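Local coordinates for Mgp-operon protein 3 (Mycoplasma pneumoniae, PDB 6RJ1) that probably mediates attachment of the bacterium to host cells, as the extracellular adhesin P40/P90, probably acting together with the protein P1, at residues 581-586 with 685-690; 690-695 with 733-738; 40-45 with 53-58. One frame throughout, in Å; residues are numbered along the deposited sequence.

Overall arrangement
Contacts 1 and 2 are neighbours that share T690, with centres about 12 Å apart. The chain leaves contact 1 through R689 and T690 and directly enters the turn and strand of contact 2, 693-699. Two side chains also bridge them: L693 CD1 packs on S688 O at 3.5 Å, and R685 NH2 lies 3.6 Å from P734 CG. Contact 3, a hairpin in another sheet, touches neither. Its centre is about 42 Å from that of contact 1, on the opposite side of the chain's centre, and about 31 Å from that of contact 2. Contact 1 joins two loops, contact 2 lies where strand 693-699 starts and the chain leaves strand 723-732, and contact 3 lies at one margin of a second sheet.

Contact 1. Residues 581-586 with 685-690; sequences TTAGLD and RLPSRT
R689 reaches back to the main chain of T581 and delivers two N-H groups to a single acceptor. R689 NE and NH1 each lie 2.8 Å from T581 O, both bonds bent at the hydrogen as expected when one oxygen is shared; NE lies nearly in line with the carbonyl bond, while NH1 comes from above the carbonyl plane. The oxygen lies close to the guanidinium plane, at its edge, and A583 CB covers one face toward the rim. The bends at chi2 (72°) and chi3 (57°) fold the arginine chain back on itself and so present this edge to T581. The side chain of T581 is gripped as well: T581 OG1 accepts from R689 N at 2.9 Å and shares a hydrogen bond with T690 OG1 at 2.7 Å, the two threonine side chains crossing at about a right angle. Further along, A583 N donates to P687 O (3.1 Å), a main-chain bond between segments that run in nearly opposite directions, and beside it A583 CB rests against P687 CD. Beyond it the methyls of L686 lie against main-chain oxygens, CD1 on A583 O and CD2 on G584 O, and L686 CD1 meets L585 CD2 at 3.8 Å.

In the next shell a water accepts from T581 N and from S688 OG, joining the segments once more. S688 OG also accepts from T690 N in an ST turn and from D691 N, which holds the turn that carries R689. The guanidinium is held from outside too, by a bond from NH2 to N597 O and a cation-pi contact with F508. Buried main-chain and hydroxyl groups of two irregular loops therefore find partners without a strand pairing. The positive charge sits among carbonyl oxygens and an aromatic ring, where it would probably polarise the T581 carbonyl.

Contact 2. Residues 690-695 with 733-738; sequences TDQLLV and LPVPYY
Q692 meets L733 and P734 just before strand 693-699 begins, and it loses more surface here than any other residue of the two segments. Its backbone is in the left-handed region (phi 56°), a turn conformation that aims its carbonyl across the gap: L733 N donates to Q692 O at 2.7 Å, nearly straight at both ends. The side chain lies over the neighbouring backbone, Q692 CB at 3.7 Å from P734 CA, and then bends at chi2 (-90°) so that the amide reaches V735, with Q692 NE2 3.7 Å from V735 CG2. That amide is satisfied by residues beyond the segments: NE2 donates to A672 O, and OE1 accepts from N777 N. Both polar atoms of the buried amide thus have partners, while the aliphatic part fills the contact.

L733 is the second large contributor. With CG anti to its backbone N (chi1 -167°), the side chain runs alongside that of L694, both pointing the same way. L733 CD2 touches L694 CB at 4.1 Å and L694 CD2 at 4.2 Å. F555 of strand 549-563 and F834 of strand 834-838 each pack against both leucines, so the pair belongs to a larger apolar cluster.

Strand 693-699 pairs antiparallel with 723-732, and L694 bonds through its backbone to H731. The Q692-L733 bond follows just past the ends of those strands, where one chain arrives through a turn and the other departs into a proline-containing loop. This is the end of an antiparallel strand pair in a mixed sheet, where 693-699 starts and 723-732 finishes; the MgpC adhesin family, to which the first of these segments partly belongs, is placed in the beta-propeller clan.

Contact 3. Residues 40-45 with 53-58; sequences YELVDW and LVALVR
The guanidinium of R58 has V43 CG1 over the centre of one face, 3.8 Å above the plane, and E41 OE2 in its plane at the edge. The carboxylate and guanidinium planes are 33° apart. E41 and R58 run side by side, and their salt bridge, from R58 NE to E41 OE2 at 3.4 Å, is weak as a hydrogen bond. A stronger hold comes from outside, where R58 NH1 donates to H452 O. V43 crosses the arginine at about a right angle, V43 CG2 lying 3.6 Å from R58 CG. The Y40 ring lies obliquely against R58 C, 3.5 Å from Y40 CD1, and V57 CG2, 4.0 Å from the same carbon, with R58 N at its edge; its hydroxyl bonds to A112 O. At the far end W45 meets L53 obliquely, W45 CE3 to L53 CD1 3.8 Å, and W45 NE1 donates to Q9 OE1. The carboxylate of D44 receives W45 N from above its plane.

Between these groups the main chains bond in antiparallel fashion. E41 and R58 form a hydrogen-bonded pair with both N-H...O links, and L42 faces V57 in a non-hydrogen-bonded one. V43 and D44 then both face L56: V43 N donates to L56 O at 2.8 Å, and L56 N to D44 O at 2.8 Å. V43, in the first bulge position, has helix-like torsions (psi -42°), which accommodate the extra residue. L42, W45, A55 and V57 line one face, with A55 and V57 against helix 30-33. E41, D44, L56 and R58 line the other, where D44 and L56 meet strand 457-461; D44 OD2 accepts from L458 N. The whole is a beta hairpin, strands 40-48 and 52-59, interrupted by a classic beta bulge.

Contact 1. Residues 581-586 with 685-690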
loop_
_atom_site.group_PDB
_atom_site.type_symbol
_atom_site.label_atom_id
_atom_site.label_comp_id
_atom_site.label_asym_id
_atom_site.label_seq_id
_atom_site.Cartn_x
_atom_site.Cartn_y
_atom_site.Cartn_z
ATOM N N THR A 581 -7.711 8.411 -15.316
ATOM C CA THR A 581 -6.678 8.299 -16.352
ATOM C C THR A 581 -6.854 7.051 -17.213
ATOM O O THR A 581 -5.883 6.566 -17.794
ATOM C CB THR A 581 -5.287 8.365 -15.744
ATOM O OG1 THR A 581 -5.124 7.286 -14.825
ATOM C CG2 THR A 581 -4.993 9.700 -15.102
ATOM N N THR A 582 -8.089 6.541 -17.305
ATOM C CA THR A 582 -8.405 5.351 -18.088
ATOM C C THR A 582 -8.200 5.625 -19.575
ATOM O O THR A 582 -8.632 6.665 -20.070
ATOM C CB THR A 582 -9.821 4.863 -17.743
ATOM O OG1 THR A 582 -9.882 4.647 -16.332
ATOM C CG2 THR A 582 -10.208 3.586 -18.481
ATOM N N ALA A 583 -7.530 4.693 -20.274
ATOM C CA ALA A 583 -7.263 4.752 -21.708
ATOM C C ALA A 583 -8.574 4.899 -22.471
ATOM O O ALA A 583 -9.567 4.269 -22.105
ATOM C CB ALA A 583 -6.552 3.481 -22.146
ATOM N N GLY A 584 -8.564 5.734 -23.508
ATOM C CA GLY A 584 -9.730 6.005 -24.346
ATOM C C GLY A 584 -10.316 4.784 -25.028
ATOM O O GLY A 584 -9.628 3.771 -25.195
ATOM N N LEU A 585 -11.601 4.869 -25.424
ATOM C CA LEU A 585 -12.310 3.780 -26.102
ATOM C C LEU A 585 -11.684 3.446 -27.458
ATOM O O LEU A 585 -11.706 2.294 -27.891
ATOM C CB LEU A 585 -13.797 4.121 -26.274
ATOM C CG LEU A 585 -14.659 4.049 -25.019
ATOM C CD1 LEU A 585 -16.003 4.706 -25.248
ATOM C CD2 LEU A 585 -14.862 2.618 -24.558
ATOM N N ASP A 586 -11.098 4.460 -28.094
ATOM C CA ASP A 586 -10.441 4.426 -29.398
ATOM C C ASP A 586 -8.935 4.105 -29.322
ATOM O O ASP A 586 -8.225 4.316 -30.308
ATOM C CB ASP A 586 -10.660 5.780 -30.102
ATOM C CG ASP A 586 -10.032 6.961 -29.381
ATOM O OD1 ASP A 586 -10.180 7.053 -28.137
ATOM O OD2 ASP A 586 -9.405 7.794 -30.053
ATOM N N ARG A 685 -9.820 -4.770 -21.671
ATOM C CA ARG A 685 -10.049 -3.922 -20.511
ATOM C C ARG A 685 -9.146 -2.719 -20.622
ATOM O O ARG A 685 -7.944 -2.866 -20.839
ATOM C CB ARG A 685 -9.790 -4.669 -19.198
ATOM C CG ARG A 685 -10.297 -3.916 -17.977
ATOM C CD ARG A 685 -10.061 -4.670 -16.694
ATOM N NE ARG A 685 -8.637 -4.786 -16.374
ATOM C CZ ARG A 685 -8.157 -5.556 -15.402
ATOM N NH1 ARG A 685 -6.849 -5.605 -15.170
ATOM N NH2 ARG A 685 -8.978 -6.274 -14.647
ATOM N N LEU A 686 -9.740 -1.526 -20.513
ATOM C CA LEU A 686 -9.031 -0.254 -20.592
ATOM C C LEU A 686 -8.375 0.040 -19.245
ATOM O O LEU A 686 -9.056 0.066 -18.214
ATOM C CB LEU A 686 -9.963 0.874 -21.041
ATOM C CG LEU A 686 -10.629 0.692 -22.404
ATOM C CD1 LEU A 686 -11.751 1.682 -22.587
ATOM C CD2 LEU A 686 -9.628 0.786 -23.536
ATOM N N PRO A 687 -7.037 0.185 -19.209
ATOM C CA PRO A 687 -6.380 0.383 -17.915
ATOM C C PRO A 687 -6.334 1.818 -17.420
ATOM O O PRO A 687 -6.264 2.765 -18.212
ATOM C CB PRO A 687 -4.975 -0.163 -18.159
ATOM C CG PRO A 687 -4.720 0.099 -19.626
ATOM C CD PRO A 687 -6.057 0.140 -20.319
ATOM N N SER A 688 -6.347 1.965 -16.093
ATOM C CA SER A 688 -6.162 3.229 -15.411
ATOM C C SER A 688 -4.640 3.344 -15.243
ATOM O O SER A 688 -3.939 2.325 -15.159
ATOM C CB SER A 688 -6.848 3.220 -14.047
ATOM O OG SER A 688 -6.367 4.250 -13.196
ATOM N N ARG A 689 -4.126 4.568 -15.235
ATOM C CA ARG A 689 -2.701 4.763 -15.080
ATOM C C ARG A 689 -2.384 5.453 -13.744
ATOM O O ARG A 689 -1.235 5.822 -13.509
ATOM C CB ARG A 689 -2.151 5.539 -16.286
ATOM C CG ARG A 689 -1.714 4.685 -17.482
ATOM C CD ARG A 689 -2.850 4.042 -18.271
ATOM N NE ARG A 689 -3.812 5.026 -18.772
ATOM C CZ ARG A 689 -3.736 5.617 -19.960
ATOM N NH1 ARG A 689 -4.651 6.504 -20.326
ATOM N NH2 ARG A 689 -2.743 5.326 -20.790
ATOM N N THR A 690 -3.404 5.604 -12.857
ATOM C CA THR A 690 -3.267 6.256 -11.545
ATOM C C THR A 690 -4.014 5.546 -10.413
ATOM O O THR A 690 -3.682 5.749 -9.246
ATOM C CB THR A 690 -3.683 7.747 -11.599
ATOM O OG1 THR A 690 -4.987 7.891 -12.173
ATOM C CG2 THR A 690 -2.659 8.633 -12.298
HETATM O O HOH W 1 -8.104 6.221 -13.265
#

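Contact 2. Residues 690-695 with 733-738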
loop_
_atom_site.group_PDB
_atom_site.type_symbol
_atom_site.label_atom_id
_atom_site.label_comp_id
_atom_site.label_asym_id
_atom_site.label_seq_id
_atom_site.Cartn_x
_atom_site.Cartn_y
_atom_site.Cartn_z
ATOM N N THR A 690 -3.404 5.604 -12.857
ATOM C CA THR A 690 -3.267 6.256 -11.545
ATOM C C THR A 690 -4.014 5.546 -10.413
ATOM O O THR A 690 -3.682 5.749 -9.246
ATOM C CB THR A 690 -3.683 7.747 -11.599
ATOM O OG1 THR A 690 -4.987 7.891 -12.173
ATOM C CG2 THR A 690 -2.659 8.633 -12.298
ATOM N N ASP A 691 -5.032 4.746 -10.743
ATOM C CA ASP A 691 -5.838 4.062 -9.734
ATOM C C ASP A 691 -5.611 2.559 -9.705
ATOM O O ASP A 691 -5.489 1.939 -10.761
ATOM C CB ASP A 691 -7.327 4.405 -9.905
ATOM C CG ASP A 691 -7.620 5.886 -9.694
ATOM O OD1 ASP A 691 -7.799 6.295 -8.527
ATOM O OD2 ASP A 691 -7.658 6.637 -10.695
ATOM N N GLN A 692 -5.542 1.977 -8.478
ATOM C CA GLN A 692 -5.349 0.545 -8.189
ATOM C C GLN A 692 -4.068 0.027 -8.857
ATOM O O GLN A 692 -4.059 -1.040 -9.481
ATOM C CB GLN A 692 -6.588 -0.294 -8.583
ATOM C CG GLN A 692 -7.927 0.264 -8.124
ATOM C CD GLN A 692 -8.378 -0.217 -6.774
ATOM O OE1 GLN A 692 -7.637 -0.227 -5.797
ATOM N NE2 GLN A 692 -9.634 -0.609 -6.683
ATOM N N LEU A 693 -2.984 0.802 -8.722
ATOM C CA LEU A 693 -1.699 0.495 -9.331
ATOM C C LEU A 693 -0.741 -0.281 -8.439
ATOM O O LEU A 693 -0.282 0.232 -7.410
ATOM C CB LEU A 693 -1.036 1.785 -9.840
ATOM C CG LEU A 693 -0.891 1.967 -11.350
ATOM C CD1 LEU A 693 -2.237 1.890 -12.078
ATOM C CD2 LEU A 693 -0.217 3.286 -11.645
ATOM N N LEU A 694 -0.417 -1.521 -8.857
ATOM C CA LEU A 694 0.568 -2.330 -8.167
ATOM C C LEU A 694 1.934 -2.023 -8.775
ATOM O O LEU A 694 2.095 -2.015 -9.988
ATOM C CB LEU A 694 0.260 -3.835 -8.220
ATOM C CG LEU A 694 1.151 -4.705 -7.292
ATOM C CD1 LEU A 694 0.560 -4.818 -5.882
ATOM C CD2 LEU A 694 1.401 -6.066 -7.889
ATOM N N VAL A 695 2.887 -1.731 -7.912
ATOM C CA VAL A 695 4.274 -1.414 -8.213
ATOM C C VAL A 695 5.094 -2.595 -7.675
ATOM O O VAL A 695 4.880 -3.041 -6.545
ATOM C CB VAL A 695 4.637 -0.058 -7.538
ATOM C CG1 VAL A 695 6.132 0.193 -7.528
ATOM C CG2 VAL A 695 3.911 1.101 -8.213
ATOM N N LEU A 733 -4.270 -3.131 -11.244
ATOM C CA LEU A 733 -4.828 -4.273 -10.538
ATOM C C LEU A 733 -6.080 -3.847 -9.739
ATOM O O LEU A 733 -5.985 -3.564 -8.546
ATOM C CB LEU A 733 -3.723 -4.876 -9.638
ATOM C CG LEU A 733 -3.948 -6.244 -9.026
ATOM C CD1 LEU A 733 -4.252 -7.286 -10.082
ATOM C CD2 LEU A 733 -2.731 -6.662 -8.226
ATOM N N PRO A 734 -7.253 -3.764 -10.405
ATOM C CA PRO A 734 -8.469 -3.341 -9.696
ATOM C C PRO A 734 -9.068 -4.429 -8.813
ATOM O O PRO A 734 -8.715 -5.589 -8.984
ATOM C CB PRO A 734 -9.418 -2.991 -10.847
ATOM C CG PRO A 734 -9.013 -3.894 -11.937
ATOM C CD PRO A 734 -7.532 -4.033 -11.832
ATOM N N VAL A 735 -10.005 -4.072 -7.899
ATOM C CA VAL A 735 -10.721 -5.070 -7.084
ATOM C C VAL A 735 -11.685 -5.849 -7.990
ATOM O O VAL A 735 -12.185 -5.271 -8.965
ATOM C CB VAL A 735 -11.509 -4.500 -5.875
ATOM C CG1 VAL A 735 -10.624 -4.345 -4.658
ATOM C CG2 VAL A 735 -12.257 -3.214 -6.203
ATOM N N PRO A 736 -12.018 -7.123 -7.687
ATOM C CA PRO A 736 -13.007 -7.818 -8.515
ATOM C C PRO A 736 -14.340 -7.077 -8.449
ATOM O O PRO A 736 -14.782 -6.700 -7.365
ATOM C CB PRO A 736 -13.106 -9.197 -7.857
ATOM C CG PRO A 736 -11.875 -9.342 -7.082
ATOM C CD PRO A 736 -11.569 -7.982 -6.576
ATOM N N TYR A 737 -14.939 -6.809 -9.611
ATOM C CA TYR A 737 -16.234 -6.130 -9.703
ATOM C C TYR A 737 -17.312 -6.964 -9.027
ATOM O O TYR A 737 -18.247 -6.409 -8.458
ATOM C CB TYR A 737 -16.613 -5.850 -11.169
ATOM C CG TYR A 737 -16.555 -7.062 -12.074
ATOM C CD1 TYR A 737 -17.659 -7.904 -12.223
ATOM C CD2 TYR A 737 -15.402 -7.364 -12.795
ATOM C CE1 TYR A 737 -17.604 -9.034 -13.034
ATOM C CE2 TYR A 737 -15.341 -8.489 -13.619
ATOM C CZ TYR A 737 -16.446 -9.319 -13.737
ATOM O OH TYR A 737 -16.393 -10.428 -14.546
ATOM N N TYR A 738 -17.149 -8.302 -9.062
ATOM C CA TYR A 738 -18.087 -9.270 -8.493
ATOM C C TYR A 738 -18.030 -9.316 -6.953
ATOM O O TYR A 738 -18.789 -10.069 -6.343
ATOM C CB TYR A 738 -17.931 -10.668 -9.137
ATOM C CG TYR A 738 -16.530 -11.244 -9.102
ATOM C CD1 TYR A 738 -16.067 -11.938 -7.988
ATOM C CD2 TYR A 738 -15.688 -11.145 -10.206
ATOM C CE1 TYR A 738 -14.788 -12.488 -7.958
ATOM C CE2 TYR A 738 -14.406 -11.696 -10.188
ATOM C CZ TYR A 738 -13.967 -12.380 -9.068
ATOM O OH TYR A 738 -12.697 -12.904 -9.030
#

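Contact 3. Residues 40-45 with 53-58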
loop_
_atom_site.group_PDB
_atom_site.type_symbol
_atom_site.label_atom_id
_atom_site.label_comp_id
_atom_site.label_asym_id
_atom_site.label_seq_id
_atom_site.Cartn_x
_atom_site.Cartn_y
_atom_site.Cartn_z
ATOM N N TYR A 40 8.428 -2.243 23.875
ATOM C CA TYR A 40 8.862 -2.767 22.590
ATOM C C TYR A 40 8.121 -4.036 22.238
ATOM O O TYR A 40 7.811 -4.850 23.106
ATOM C CB TYR A 40 10.374 -2.947 22.514
ATOM C CG TYR A 40 11.111 -1.657 22.237
ATOM C CD1 TYR A 40 11.238 -1.169 20.938
ATOM C CD2 TYR A 40 11.695 -0.930 23.269
ATOM C CE1 TYR A 40 11.914 0.020 20.677
ATOM C CE2 TYR A 40 12.382 0.255 23.020
ATOM C CZ TYR A 40 12.489 0.726 21.721
ATOM O OH TYR A 40 13.189 1.880 21.474
ATOM N N GLU A 41 7.791 -4.162 20.957
ATOM C CA GLU A 41 7.007 -5.240 20.390
ATOM C C GLU A 41 7.711 -5.757 19.126
ATOM O O GLU A 41 8.121 -4.957 18.278
ATOM C CB GLU A 41 5.595 -4.691 20.090
ATOM C CG GLU A 41 4.638 -5.624 19.362
ATOM C CD GLU A 41 3.713 -4.941 18.359
ATOM O OE1 GLU A 41 2.479 -5.071 18.524
ATOM O OE2 GLU A 41 4.211 -4.281 17.414
ATOM N N LEU A 42 7.879 -7.097 19.025
ATOM C CA LEU A 42 8.498 -7.740 17.869
ATOM C C LEU A 42 7.499 -7.718 16.705
ATOM O O LEU A 42 6.386 -8.228 16.847
ATOM C CB LEU A 42 8.974 -9.157 18.225
ATOM C CG LEU A 42 9.388 -10.069 17.067
ATOM C CD1 LEU A 42 10.636 -9.570 16.373
ATOM C CD2 LEU A 42 9.578 -11.493 17.542
ATOM N N VAL A 43 7.886 -7.069 15.585
ATOM C CA VAL A 43 7.059 -6.845 14.381
ATOM C C VAL A 43 7.381 -7.832 13.268
ATOM O O VAL A 43 6.472 -8.289 12.582
ATOM C CB VAL A 43 7.167 -5.391 13.843
ATOM C CG1 VAL A 43 5.960 -5.028 12.994
ATOM C CG2 VAL A 43 7.335 -4.390 14.967
ATOM N N ASP A 44 8.668 -8.109 13.047
ATOM C CA ASP A 44 9.143 -9.019 12.000
ATOM C C ASP A 44 10.489 -9.563 12.409
ATOM O O ASP A 44 11.181 -8.949 13.216
ATOM C CB ASP A 44 9.246 -8.287 10.632
ATOM C CG ASP A 44 9.382 -9.180 9.402
ATOM O OD1 ASP A 44 9.322 -10.431 9.554
ATOM O OD2 ASP A 44 9.538 -8.632 8.284
ATOM N N TRP A 45 10.859 -10.716 11.859
ATOM C CA TRP A 45 12.125 -11.383 12.141
ATOM C C TRP A 45 12.464 -12.330 10.993
ATOM O O TRP A 45 11.564 -12.845 10.334
ATOM C CB TRP A 45 12.061 -12.149 13.484
ATOM C CG TRP A 45 10.957 -13.163 13.540
ATOM C CD1 TRP A 45 9.633 -12.931 13.788
ATOM C CD2 TRP A 45 11.078 -14.564 13.273
ATOM N NE1 TRP A 45 8.922 -14.108 13.706
ATOM C CE2 TRP A 45 9.783 -15.125 13.376
ATOM C CE3 TRP A 45 12.156 -15.402 12.940
ATOM C CZ2 TRP A 45 9.550 -16.491 13.214
ATOM C CZ3 TRP A 45 11.917 -16.754 12.767
ATOM C CH2 TRP A 45 10.628 -17.283 12.899
ATOM N N LEU A 53 20.185 -14.376 13.300
ATOM C CA LEU A 53 18.772 -14.077 13.475
ATOM C C LEU A 53 18.618 -12.563 13.591
ATOM O O LEU A 53 19.210 -11.937 14.471
ATOM C CB LEU A 53 18.171 -14.807 14.689
ATOM C CG LEU A 53 16.689 -14.553 14.977
ATOM C CD1 LEU A 53 15.789 -15.304 13.996
ATOM C CD2 LEU A 53 16.358 -14.950 16.389
ATOM N N VAL A 54 17.854 -11.985 12.664
ATOM C CA VAL A 54 17.582 -10.555 12.574
ATOM C C VAL A 54 16.136 -10.303 13.015
ATOM O O VAL A 54 15.237 -11.009 12.564
ATOM C CB VAL A 54 17.861 -10.037 11.133
ATOM C CG1 VAL A 54 17.609 -8.541 11.020
ATOM C CG2 VAL A 54 19.283 -10.379 10.692
ATOM N N ALA A 55 15.916 -9.320 13.907
ATOM C CA ALA A 55 14.577 -8.973 14.402
ATOM C C ALA A 55 14.283 -7.474 14.236
ATOM O O ALA A 55 15.210 -6.678 14.123
ATOM C CB ALA A 55 14.426 -9.392 15.862
ATOM N N LEU A 56 12.995 -7.104 14.192
ATOM C CA LEU A 56 12.516 -5.730 14.064
ATOM C C LEU A 56 11.558 -5.446 15.218
ATOM O O LEU A 56 10.560 -6.154 15.397
ATOM C CB LEU A 56 11.812 -5.525 12.709
ATOM C CG LEU A 56 11.272 -4.123 12.387
ATOM C CD1 LEU A 56 12.377 -3.075 12.427
ATOM C CD2 LEU A 56 10.585 -4.109 11.041
ATOM N N VAL A 57 11.870 -4.423 16.006
ATOM C CA VAL A 57 11.063 -4.052 17.171
ATOM C C VAL A 57 10.689 -2.565 17.167
ATOM O O VAL A 57 11.501 -1.722 16.774
ATOM C CB VAL A 57 11.727 -4.467 18.526
ATOM C CG1 VAL A 57 11.748 -5.985 18.713
ATOM C CG2 VAL A 57 13.124 -3.871 18.681
ATOM N N ARG A 58 9.486 -2.252 17.658
ATOM C CA ARG A 58 8.985 -0.885 17.768
ATOM C C ARG A 58 8.255 -0.680 19.091
ATOM O O ARG A 58 7.801 -1.647 19.684
ATOM C CB ARG A 58 8.094 -0.521 16.556
ATOM C CG ARG A 58 6.753 -1.220 16.511
ATOM C CD ARG A 58 6.039 -0.981 15.201
ATOM N NE ARG A 58 4.831 -1.804 15.107
ATOM C CZ ARG A 58 4.029 -1.843 14.054
ATOM N NH1 ARG A 58 4.292 -1.106 12.981
ATOM N NH2 ARG A 58 2.954 -2.618 14.062
#